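Local coordinates for vitamin B12-binding protein (Vibrio cholerae O395, PDB 5YSC), which binds vitamin B12 in the periplasm and probably delivers it to BtuC, the membrane subunit of the BtuCDF importer, at residues I155-Q160 with E177-C182; T110-A115 with D144-Y149; R139-D144 with R253-V258; Q202-Q207 with R225-E230. One frame throughout, in Å; residues are numbered along the deposited sequence.

Contact 1: I155-Q160 with E177-C182; sequences IRYFYQ and EVFSLC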
# COMPACT_ATOMS: atom_id res chain seq x y z
N ILE A 155 -7.75 -12.49 14.87
CA ILE A 155 -8.36 -13.31 13.84
C ILE A 155 -7.30 -13.71 12.83
O ILE A 155 -6.52 -12.87 12.38
CB ILE A 155 -9.46 -12.55 13.09
CG1 ILE A 155 -10.54 -12.06 14.06
CG2 ILE A 155 -10.06 -13.43 12.02
CD1 ILE A 155 -11.52 -13.12 14.43
N ARG A 156 -7.27 -14.98 12.48
CA ARG A 156 -6.32 -15.51 11.49
C ARG A 156 -6.87 -15.30 10.08
O ARG A 156 -7.89 -15.89 9.72
CB ARG A 156 -6.04 -16.99 11.76
CG ARG A 156 -5.52 -17.23 13.17
CD ARG A 156 -5.46 -18.72 13.53
NE ARG A 156 -4.60 -19.43 12.59
CZ ARG A 156 -5.00 -20.32 11.70
NH1 ARG A 156 -6.28 -20.71 11.64
NH2 ARG A 156 -4.10 -20.87 10.88
N TYR A 157 -6.17 -14.52 9.28
CA TYR A 157 -6.62 -14.21 7.93
C TYR A 157 -5.61 -14.67 6.87
O TYR A 157 -4.41 -14.83 7.12
CB TYR A 157 -6.90 -12.69 7.77
CG TYR A 157 -5.65 -11.87 7.71
CD1 TYR A 157 -5.05 -11.39 8.87
CD2 TYR A 157 -5.03 -11.61 6.48
CE1 TYR A 157 -3.87 -10.66 8.82
CE2 TYR A 157 -3.85 -10.90 6.42
CZ TYR A 157 -3.29 -10.42 7.61
OH TYR A 157 -2.11 -9.72 7.61
N PHE A 158 -6.15 -14.88 5.68
CA PHE A 158 -5.41 -15.03 4.45
C PHE A 158 -5.74 -13.85 3.55
O PHE A 158 -6.92 -13.59 3.33
CB PHE A 158 -5.81 -16.35 3.81
CG PHE A 158 -5.27 -16.56 2.44
CD1 PHE A 158 -3.91 -16.38 2.18
CD2 PHE A 158 -6.10 -16.95 1.40
CE1 PHE A 158 -3.40 -16.59 0.92
CE2 PHE A 158 -5.60 -17.13 0.14
CZ PHE A 158 -4.24 -16.94 -0.11
N TYR A 159 -4.72 -13.14 3.04
CA TYR A 159 -4.94 -12.09 2.04
C TYR A 159 -4.26 -12.43 0.74
O TYR A 159 -3.02 -12.48 0.66
CB TYR A 159 -4.44 -10.72 2.53
CG TYR A 159 -4.59 -9.64 1.46
CD1 TYR A 159 -5.76 -9.49 0.74
CD2 TYR A 159 -3.54 -8.80 1.16
CE1 TYR A 159 -5.90 -8.52 -0.24
CE2 TYR A 159 -3.65 -7.81 0.19
CZ TYR A 159 -4.82 -7.69 -0.51
OH TYR A 159 -4.93 -6.72 -1.48
N GLN A 160 -5.08 -12.64 -0.27
CA GLN A 160 -4.70 -12.99 -1.62
C GLN A 160 -4.49 -11.74 -2.50
O GLN A 160 -5.41 -10.95 -2.69
CB GLN A 160 -5.85 -13.84 -2.17
CG GLN A 160 -5.50 -14.70 -3.27
CD GLN A 160 -6.61 -15.67 -3.55
OE1 GLN A 160 -7.68 -15.64 -2.90
NE2 GLN A 160 -6.35 -16.54 -4.49
N GLU A 177 0.79 -4.53 8.32
CA GLU A 177 0.50 -3.65 9.44
C GLU A 177 -0.95 -3.16 9.46
O GLU A 177 -1.48 -2.83 10.52
CB GLU A 177 1.46 -2.47 9.34
CG GLU A 177 1.69 -1.76 10.58
CD GLU A 177 2.85 -2.32 11.31
OE1 GLU A 177 2.93 -3.57 11.36
OE2 GLU A 177 3.68 -1.53 11.78
N VAL A 178 -1.59 -3.04 8.30
CA VAL A 178 -3.00 -2.65 8.29
C VAL A 178 -3.82 -3.67 9.07
O VAL A 178 -4.67 -3.31 9.90
CB VAL A 178 -3.50 -2.54 6.85
CG1 VAL A 178 -4.99 -2.32 6.85
CG2 VAL A 178 -2.75 -1.40 6.13
N PHE A 179 -3.63 -4.96 8.75
CA PHE A 179 -4.35 -6.04 9.41
C PHE A 179 -4.01 -6.10 10.90
O PHE A 179 -4.89 -6.27 11.74
CB PHE A 179 -4.03 -7.37 8.71
CG PHE A 179 -4.45 -7.41 7.28
CD1 PHE A 179 -5.76 -7.77 6.94
CD2 PHE A 179 -3.57 -7.05 6.27
CE1 PHE A 179 -6.17 -7.80 5.62
CE2 PHE A 179 -3.98 -7.09 4.95
CZ PHE A 179 -5.31 -7.45 4.63
N SER A 180 -2.74 -5.90 11.25
CA SER A 180 -2.31 -6.07 12.64
C SER A 180 -2.97 -5.07 13.58
O SER A 180 -3.20 -5.40 14.75
CB SER A 180 -0.78 -5.97 12.75
OG SER A 180 -0.17 -6.91 11.91
N LEU A 181 -3.26 -3.85 13.12
CA LEU A 181 -3.95 -2.89 13.95
C LEU A 181 -5.25 -3.49 14.52
O LEU A 181 -5.61 -3.22 15.67
CB LEU A 181 -4.24 -1.62 13.14
CG LEU A 181 -4.84 -0.41 13.84
CD1 LEU A 181 -4.51 0.87 13.08
CD2 LEU A 181 -6.36 -0.53 14.01
N CYS A 182 -5.96 -4.28 13.71
CA CYS A 182 -7.27 -4.83 14.03
C CYS A 182 -7.17 -6.16 14.77
O CYS A 182 -8.19 -6.82 14.96
CB CYS A 182 -8.10 -5.04 12.74
SG CYS A 182 -8.05 -3.71 11.42
O HOH W 1 -0.97 -9.03 9.78
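Y157, Y159 and F179 form an aromatic cluster between a sheet and a helix. Strand 155-159 belongs to the second of the two four-stranded parallel sheets. Helix 176-181 lies in the chain that links this strand to its parallel neighbour 184-186, so the contact sits inside a beta-alpha-beta crossover. Y157 and F179 make an offset stack, with ring centroids 4.1 Å apart and planes 17° from parallel. CD1 of F179 lies over the middle of the Y157 ring, and CE2 of Y157 lies over the middle of the F179 ring. The first torsion of Y157 (chi1 73°) places CG between the backbone N and the carbonyl carbon, which sends the ring across the gap toward the helix. The fit is tight: CZ of Y157 is 3.2 Å from CG of F179, and OH of Y157 reaches CB of F179 at the same distance. Y159 meets the far end of F179, with CG of Y159 3.9 Å from CZ of F179. These two rings are oblique, at 40°. OH of Y159 is hydrogen-bonded to ND2 of N248, and the Y159 side chain is about 6 Å from the bound cyanocobalamin. F179 also packs on L247 and V261. A water in the plane of the Y157 ring joins OH of Y157 to OG of S180, at 3.1 Å from OG; its bond to the phenol is modelled very short. OG of S180 also bonds to S176 O. No direct hydrogen bond crosses the contact. Its cohesion therefore comes from ring overlap and dispersion, while water serves the polar end of Y157.

Contact 2: T110-A115 with D144-Y149; sequences TLDEIA and DLRTQY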
# COMPACT_ATOMS: atom_id res chain seq x y z
N THR A 110 4.98 0.68 8.09
CA THR A 110 4.05 0.96 9.17
C THR A 110 3.06 2.04 8.78
O THR A 110 3.27 2.81 7.84
CB THR A 110 4.76 1.44 10.44
OG1 THR A 110 5.21 2.78 10.25
CG2 THR A 110 5.93 0.56 10.77
N LEU A 111 1.98 2.13 9.58
CA LEU A 111 0.96 3.16 9.36
C LEU A 111 1.46 4.54 9.75
O LEU A 111 1.20 5.53 9.08
CB LEU A 111 -0.31 2.83 10.14
CG LEU A 111 -1.10 1.67 9.54
CD1 LEU A 111 -1.99 1.09 10.58
CD2 LEU A 111 -1.92 2.14 8.28
N ASP A 112 2.21 4.63 10.85
CA ASP A 112 2.71 5.94 11.23
C ASP A 112 3.69 6.48 10.19
O ASP A 112 3.79 7.70 10.03
CB ASP A 112 3.36 5.86 12.62
CG ASP A 112 2.34 5.53 13.73
OD1 ASP A 112 1.65 6.42 14.22
OD2 ASP A 112 2.21 4.37 14.09
N GLU A 113 4.37 5.61 9.45
CA GLU A 113 5.28 6.06 8.40
C GLU A 113 4.58 6.86 7.30
O GLU A 113 5.21 7.65 6.58
CB GLU A 113 6.03 4.86 7.80
CG GLU A 113 7.24 4.45 8.66
CD GLU A 113 7.97 3.19 8.22
OE1 GLU A 113 7.48 2.37 7.41
OE2 GLU A 113 9.07 2.99 8.78
N ILE A 114 3.28 6.63 7.09
CA ILE A 114 2.57 7.41 6.07
C ILE A 114 2.57 8.87 6.47
O ILE A 114 2.85 9.75 5.66
CB ILE A 114 1.14 6.87 5.86
CG1 ILE A 114 1.21 5.42 5.35
CG2 ILE A 114 0.39 7.73 4.86
CD1 ILE A 114 -0.11 4.70 5.30
N ALA A 115 2.18 9.15 7.70
CA ALA A 115 2.21 10.53 8.15
C ALA A 115 3.63 11.07 8.14
O ALA A 115 3.86 12.22 7.72
CB ALA A 115 1.60 10.62 9.54
N ASP A 144 -7.88 7.86 16.14
CA ASP A 144 -9.28 7.51 16.29
C ASP A 144 -9.51 6.05 15.94
O ASP A 144 -10.21 5.32 16.65
CB ASP A 144 -10.15 8.41 15.41
CG ASP A 144 -10.16 9.86 15.87
OD1 ASP A 144 -9.84 10.13 17.05
OD2 ASP A 144 -10.47 10.73 15.02
N LEU A 145 -8.92 5.59 14.82
CA LEU A 145 -9.14 4.21 14.41
C LEU A 145 -8.54 3.23 15.41
O LEU A 145 -9.14 2.18 15.68
CB LEU A 145 -8.57 3.99 13.02
CG LEU A 145 -9.30 4.70 11.90
CD1 LEU A 145 -8.43 4.71 10.63
CD2 LEU A 145 -10.65 4.02 11.64
N ARG A 146 -7.34 3.52 15.93
CA ARG A 146 -6.74 2.61 16.90
C ARG A 146 -7.66 2.46 18.11
O ARG A 146 -7.92 1.35 18.57
CB ARG A 146 -5.34 3.12 17.30
CG ARG A 146 -4.27 2.99 16.19
CD ARG A 146 -2.91 3.57 16.58
NE ARG A 146 -1.86 3.01 15.73
CZ ARG A 146 -0.77 3.66 15.33
NH1 ARG A 146 -0.55 4.90 15.74
NH2 ARG A 146 0.09 3.05 14.54
N THR A 147 -8.20 3.58 18.59
CA THR A 147 -9.14 3.52 19.71
C THR A 147 -10.37 2.71 19.34
O THR A 147 -10.77 1.80 20.06
CB THR A 147 -9.53 4.94 20.12
OG1 THR A 147 -8.36 5.68 20.53
CG2 THR A 147 -10.56 4.90 21.25
N GLN A 148 -10.95 3.00 18.18
CA GLN A 148 -12.25 2.43 17.82
C GLN A 148 -12.19 0.92 17.64
O GLN A 148 -13.17 0.23 17.92
CB GLN A 148 -12.77 3.10 16.55
CG GLN A 148 -14.10 2.55 16.04
CD GLN A 148 -14.60 3.31 14.83
OE1 GLN A 148 -14.08 4.38 14.50
NE2 GLN A 148 -15.59 2.76 14.15
N TYR A 149 -11.07 0.39 17.16
CA TYR A 149 -10.99 -1.02 16.77
C TYR A 149 -10.10 -1.82 17.71
O TYR A 149 -9.55 -2.86 17.34
CB TYR A 149 -10.52 -1.16 15.32
CG TYR A 149 -11.60 -0.71 14.39
CD1 TYR A 149 -12.81 -1.38 14.35
CD2 TYR A 149 -11.44 0.43 13.60
CE1 TYR A 149 -13.83 -0.95 13.52
CE2 TYR A 149 -12.46 0.86 12.77
CZ TYR A 149 -13.65 0.15 12.74
OH TYR A 149 -14.67 0.57 11.91
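R146 reaches D112 end-on and grips both carboxylate oxygens in a bidentate salt bridge. NH1 of R146 donates to the syn lone pair of OD1 of D112, at 3.1 Å and 162° at the hydrogen. NH2 of R146 meets OD2 of D112 from the syn side, but tilted out of the carboxylate plane. That distance is modelled at 2.5 Å, which is short, so its exact value is doubtful. A weak third bond runs from NH1 of R146 to OD2 of D112. Both oxygens lie close to the guanidinium plane, while the two flat groups are turned 32° from each other. The aliphatic chain of R146 is extended from CG to NE, which carries the charge across a wide gap. CB of L111 comes obliquely to the guanidinium, 4.4 Å from NH2 of R146, and L181 packs against the chain of the arginine. At the start of helix 112-122 two more groups are paired. E113 N donates to OG1 of T110 at 3.1 Å, and T110 N donates to OE1 of E113, also at 3.1 Å. OE1 of E113 also accepts from K109 N; T110 N reaches it from above the carboxylate plane. Negative D112 in the first turn would probably suit the helix dipole. The reciprocal T110-E113 bonds are a capping box, here set beside an interhelical salt bridge to the C-terminal end of helix 128-148.

Contact 3: R139-D144 with R253-V258; sequences RQRLQD and RTLDAV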
# COMPACT_ATOMS: atom_id res chain seq x y z
N ARG A 139 -2.66 11.63 11.42
CA ARG A 139 -2.32 11.13 12.74
C ARG A 139 -3.54 11.08 13.65
O ARG A 139 -3.72 10.12 14.41
CB ARG A 139 -1.23 12.01 13.34
CG ARG A 139 0.11 11.85 12.62
CD ARG A 139 1.31 12.38 13.42
NE ARG A 139 2.58 12.05 12.75
CZ ARG A 139 3.35 12.91 12.09
NH1 ARG A 139 3.04 14.20 12.02
NH2 ARG A 139 4.48 12.48 11.53
N GLN A 140 -4.38 12.11 13.59
CA GLN A 140 -5.55 12.12 14.45
C GLN A 140 -6.53 11.03 14.05
O GLN A 140 -7.01 10.27 14.90
CB GLN A 140 -6.23 13.49 14.43
CG GLN A 140 -7.37 13.57 15.46
CD GLN A 140 -6.91 13.18 16.85
OE1 GLN A 140 -7.56 12.38 17.56
NE2 GLN A 140 -5.75 13.71 17.24
N ARG A 141 -6.79 10.87 12.75
CA ARG A 141 -7.70 9.79 12.33
C ARG A 141 -7.11 8.43 12.67
O ARG A 141 -7.83 7.51 13.06
CB ARG A 141 -8.02 9.90 10.84
CG ARG A 141 -9.03 8.86 10.38
CD ARG A 141 -9.42 9.03 8.93
NE ARG A 141 -10.33 7.95 8.53
CZ ARG A 141 -10.55 7.57 7.27
NH1 ARG A 141 -9.93 8.14 6.25
NH2 ARG A 141 -11.37 6.57 7.01
N LEU A 142 -5.79 8.27 12.54
CA LEU A 142 -5.18 7.00 12.87
C LEU A 142 -5.36 6.70 14.35
O LEU A 142 -5.62 5.56 14.73
CB LEU A 142 -3.68 7.00 12.51
CG LEU A 142 -2.89 5.75 12.91
CD1 LEU A 142 -3.42 4.48 12.34
CD2 LEU A 142 -1.45 5.90 12.44
N GLN A 143 -5.24 7.74 15.17
CA GLN A 143 -5.51 7.61 16.60
C GLN A 143 -6.96 7.21 16.84
O GLN A 143 -7.25 6.32 17.65
CB GLN A 143 -5.19 8.93 17.29
CG GLN A 143 -5.61 9.03 18.75
CD GLN A 143 -4.97 7.99 19.63
OE1 GLN A 143 -3.87 7.49 19.35
NE2 GLN A 143 -5.66 7.64 20.71
N ASP A 144 -7.88 7.86 16.14
CA ASP A 144 -9.28 7.51 16.29
C ASP A 144 -9.51 6.05 15.94
O ASP A 144 -10.21 5.32 16.65
CB ASP A 144 -10.15 8.41 15.41
CG ASP A 144 -10.16 9.86 15.87
OD1 ASP A 144 -9.84 10.13 17.05
OD2 ASP A 144 -10.47 10.73 15.02
N ARG A 253 -5.48 7.36 1.95
CA ARG A 253 -6.60 6.46 1.76
C ARG A 253 -6.41 5.13 2.47
O ARG A 253 -7.36 4.37 2.63
CB ARG A 253 -6.88 6.30 0.26
CG ARG A 253 -7.15 7.60 -0.43
CD ARG A 253 -7.79 7.41 -1.78
NE ARG A 253 -6.87 6.82 -2.73
CZ ARG A 253 -7.18 6.19 -3.85
NH1 ARG A 253 -8.45 5.93 -4.17
NH2 ARG A 253 -6.20 5.74 -4.65
N THR A 254 -5.20 4.81 2.92
CA THR A 254 -5.04 3.60 3.71
C THR A 254 -5.90 3.64 4.96
O THR A 254 -6.31 2.59 5.43
CB THR A 254 -3.56 3.39 4.06
OG1 THR A 254 -2.78 3.46 2.85
CG2 THR A 254 -3.31 2.03 4.73
N LEU A 255 -6.25 4.81 5.48
CA LEU A 255 -7.15 4.79 6.62
C LEU A 255 -8.56 4.32 6.24
O LEU A 255 -9.24 3.74 7.10
CB LEU A 255 -7.17 6.16 7.28
CG LEU A 255 -5.78 6.54 7.79
CD1 LEU A 255 -5.89 7.88 8.55
CD2 LEU A 255 -5.10 5.48 8.65
N ASP A 256 -8.99 4.45 4.97
CA ASP A 256 -10.20 3.74 4.55
C ASP A 256 -9.97 2.23 4.46
O ASP A 256 -10.86 1.44 4.77
CB ASP A 256 -10.71 4.26 3.20
CG ASP A 256 -11.41 5.63 3.31
OD1 ASP A 256 -12.00 5.92 4.38
OD2 ASP A 256 -11.36 6.42 2.38
N ALA A 257 -8.78 1.79 4.07
CA ALA A 257 -8.50 0.37 4.16
C ALA A 257 -8.52 -0.11 5.61
O ALA A 257 -8.96 -1.23 5.87
CB ALA A 257 -7.15 0.03 3.55
N VAL A 258 -7.95 0.67 6.54
CA VAL A 258 -8.05 0.32 7.95
C VAL A 258 -9.50 0.13 8.35
O VAL A 258 -9.87 -0.88 8.95
CB VAL A 258 -7.35 1.36 8.82
CG1 VAL A 258 -7.69 1.15 10.29
CG2 VAL A 258 -5.83 1.26 8.61
O HOH W 2 -10.17 8.92 3.28
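With CG of R141 opposite the backbone N (chi1 -176°) and the chain extended to NE, its methylenes lie against L255, whose side chain runs past in the opposite direction. CD1 of L255 rests on the arginine methylenes, 3.7 Å from CB of R141. CB of L255 lies over one face of the guanidinium, 3.5 Å from NH1 of R141 and offset toward the rim. At the edge of the same group, D256 forms a salt bridge. NH2 of R141 donates to OD1 of D256 at 2.8 Å in a nearly straight bond (173°). The donor stands above the carboxylate plane, although the oxygen lies in the guanidinium plane. A water donates to OD2 of D256 at 2.9 Å and accepts a weak bond from NH1 of R141. NH2 of R141 has a second acidic partner in E259, so two carboxylates probably share the positive charge. On the buried side, CD1 of L142 approaches CD2 of L255 at 4.2 Å, and F138 and L145 also pack on L255. The segments 139-144 and 254-258 of the two helices run nearly parallel, at 6°, with axes 10.7 Å apart. Segment 139-144 lies on helix 128-148, the long helix that joins the two lobes in the BtuF fold, and helix 254-267 packs alongside it.

Contact 4: Q202-Q207 with R225-E230; sequences QVLVKQ and RAWQAE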
# COMPACT_ATOMS: atom_id res chain seq x y z
N GLN A 202 -1.63 -25.38 0.54
CA GLN A 202 -1.04 -24.59 1.61
C GLN A 202 -2.08 -23.76 2.36
O GLN A 202 -2.07 -23.72 3.59
CB GLN A 202 0.06 -23.69 1.06
CG GLN A 202 1.36 -24.41 0.76
CD GLN A 202 2.40 -23.51 0.13
OE1 GLN A 202 2.40 -23.30 -1.08
NE2 GLN A 202 3.30 -22.98 0.95
N VAL A 203 -2.95 -23.08 1.63
CA VAL A 203 -4.04 -22.34 2.26
C VAL A 203 -4.98 -23.30 2.97
O VAL A 203 -5.33 -23.10 4.14
CB VAL A 203 -4.81 -21.50 1.21
CG1 VAL A 203 -5.94 -20.70 1.90
CG2 VAL A 203 -3.89 -20.59 0.42
N LEU A 204 -5.44 -24.33 2.25
CA LEU A 204 -6.40 -25.27 2.81
C LEU A 204 -5.92 -25.81 4.14
O LEU A 204 -6.67 -25.87 5.11
CB LEU A 204 -6.65 -26.43 1.84
CG LEU A 204 -7.34 -26.12 0.50
CD1 LEU A 204 -7.56 -27.40 -0.30
CD2 LEU A 204 -8.63 -25.40 0.72
N VAL A 205 -4.65 -26.20 4.18
CA VAL A 205 -4.09 -26.76 5.40
C VAL A 205 -4.20 -25.74 6.53
O VAL A 205 -4.56 -26.09 7.65
CB VAL A 205 -2.64 -27.20 5.13
CG1 VAL A 205 -1.78 -27.15 6.36
CG2 VAL A 205 -2.66 -28.60 4.52
N LYS A 206 -3.96 -24.46 6.21
CA LYS A 206 -3.83 -23.41 7.22
C LYS A 206 -5.17 -23.01 7.85
O LYS A 206 -5.18 -22.44 8.95
CB LYS A 206 -3.19 -22.17 6.60
CG LYS A 206 -1.68 -22.27 6.36
CD LYS A 206 -0.89 -21.76 7.56
CE LYS A 206 0.60 -21.70 7.26
NZ LYS A 206 1.35 -21.14 8.41
N GLN A 207 -6.29 -23.25 7.18
CA GLN A 207 -7.58 -23.03 7.83
C GLN A 207 -7.80 -21.57 8.25
O GLN A 207 -8.21 -21.32 9.39
CB GLN A 207 -7.71 -23.94 9.06
CG GLN A 207 -9.14 -24.34 9.40
CD GLN A 207 -9.79 -25.09 8.26
OE1 GLN A 207 -9.10 -25.58 7.36
NE2 GLN A 207 -11.11 -25.15 8.27
N ARG A 225 -15.07 -21.01 -3.38
CA ARG A 225 -16.40 -21.60 -3.30
C ARG A 225 -16.34 -23.11 -3.51
O ARG A 225 -16.99 -23.88 -2.79
CB ARG A 225 -17.31 -20.97 -4.35
CG ARG A 225 -17.55 -19.50 -4.16
CD ARG A 225 -18.18 -18.90 -5.39
NE ARG A 225 -17.42 -19.27 -6.58
CZ ARG A 225 -17.94 -19.63 -7.75
NH1 ARG A 225 -19.27 -19.67 -7.90
NH2 ARG A 225 -17.15 -19.95 -8.77
N ALA A 226 -15.56 -23.54 -4.50
CA ALA A 226 -15.33 -24.97 -4.71
C ALA A 226 -14.83 -25.69 -3.45
O ALA A 226 -14.95 -26.93 -3.38
CB ALA A 226 -14.33 -25.15 -5.85
N TRP A 227 -14.32 -24.97 -2.46
CA TRP A 227 -13.68 -25.55 -1.29
C TRP A 227 -14.47 -25.30 -0.02
O TRP A 227 -13.90 -25.27 1.07
CB TRP A 227 -12.25 -25.02 -1.16
CG TRP A 227 -11.47 -25.31 -2.37
CD1 TRP A 227 -11.28 -24.49 -3.44
CD2 TRP A 227 -10.81 -26.54 -2.67
NE1 TRP A 227 -10.53 -25.13 -4.38
CE2 TRP A 227 -10.22 -26.39 -3.93
CE3 TRP A 227 -10.66 -27.75 -1.99
CZ2 TRP A 227 -9.48 -27.41 -4.53
CZ3 TRP A 227 -9.92 -28.75 -2.58
CH2 TRP A 227 -9.35 -28.58 -3.84
N GLN A 228 -15.79 -25.12 -0.14
CA GLN A 228 -16.58 -24.79 1.04
C GLN A 228 -16.40 -25.80 2.15
O GLN A 228 -16.23 -25.43 3.32
CB GLN A 228 -18.06 -24.70 0.68
CG GLN A 228 -18.89 -24.21 1.85
CD GLN A 228 -20.17 -23.59 1.41
OE1 GLN A 228 -20.63 -22.59 1.98
NE2 GLN A 228 -20.77 -24.17 0.38
N ALA A 229 -16.47 -27.09 1.81
CA ALA A 229 -16.43 -28.13 2.83
C ALA A 229 -15.16 -28.07 3.65
O ALA A 229 -15.19 -28.30 4.87
CB ALA A 229 -16.57 -29.50 2.17
N GLU A 230 -14.03 -27.73 3.02
CA GLU A 230 -12.74 -27.73 3.69
C GLU A 230 -12.36 -26.39 4.31
O GLU A 230 -11.36 -26.31 5.02
CB GLU A 230 -11.61 -28.16 2.74
CG GLU A 230 -11.82 -27.90 1.29
CD GLU A 230 -12.80 -28.88 0.65
OE1 GLU A 230 -12.69 -30.11 0.85
OE2 GLU A 230 -13.71 -28.41 -0.05
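W227 takes L204 on one face of its indole, and CG of E230 lies at the indole edge, in the ring plane. The contact is a CH-pi pair at the periphery of the second lobe. It joins helix 200-206 to the loop between helix 215-220 and helix 232-235. CD1 of L204 stands 3.4 Å above the indole plane, offset toward the rim. It is 3.9 Å from the centroid of the six-membered ring of W227 and 28° off the ring normal. The leucine crosses the tryptophan at about a right angle. Both methyls reach it: CD1 over the six-membered ring, CD2 nearer CB and CG, with CD2 of L204 4.1 Å from CB of W227. L204 and E230 lie side by side and point the same way; the bent chain of E230 takes its carboxylate away from the helix. L231 also touches L204, which widens this small apolar patch. Q207, the first residue past the helix and one with positive phi, brings its bent side chain toward the backbone of E230. The neighbouring E201, predicted to be important for BtuC binding, has its side chain about 5 Å from that of L204. This is consistent with the contact lying near the BtuC-binding surface. At its nearest, CD1 of L204 is 3.5 Å from CE3 of W227.

Overall arrangement
Contact 1 is buried, contacts 2 and 3 are partly buried, and contact 4 lies at the surface; its centre is about 27 Å from the centre of the chain. Contacts 2 and 3 both use helix 128-148, share D144 and have centres only about 5 Å apart. Contact 1 packs against both: L181 touches L111, R146 and L142, and V178 touches T254. The buried contact is made of aromatic rings, while the partly buried helix faces combine arginine-aspartate salt bridges with leucines. Contact 4 swaps stacked rings for a methyl on an indole. It meets contact 1 through R156, bonded to K206 O, and through F158 on V203. It does not touch contacts 2 and 3.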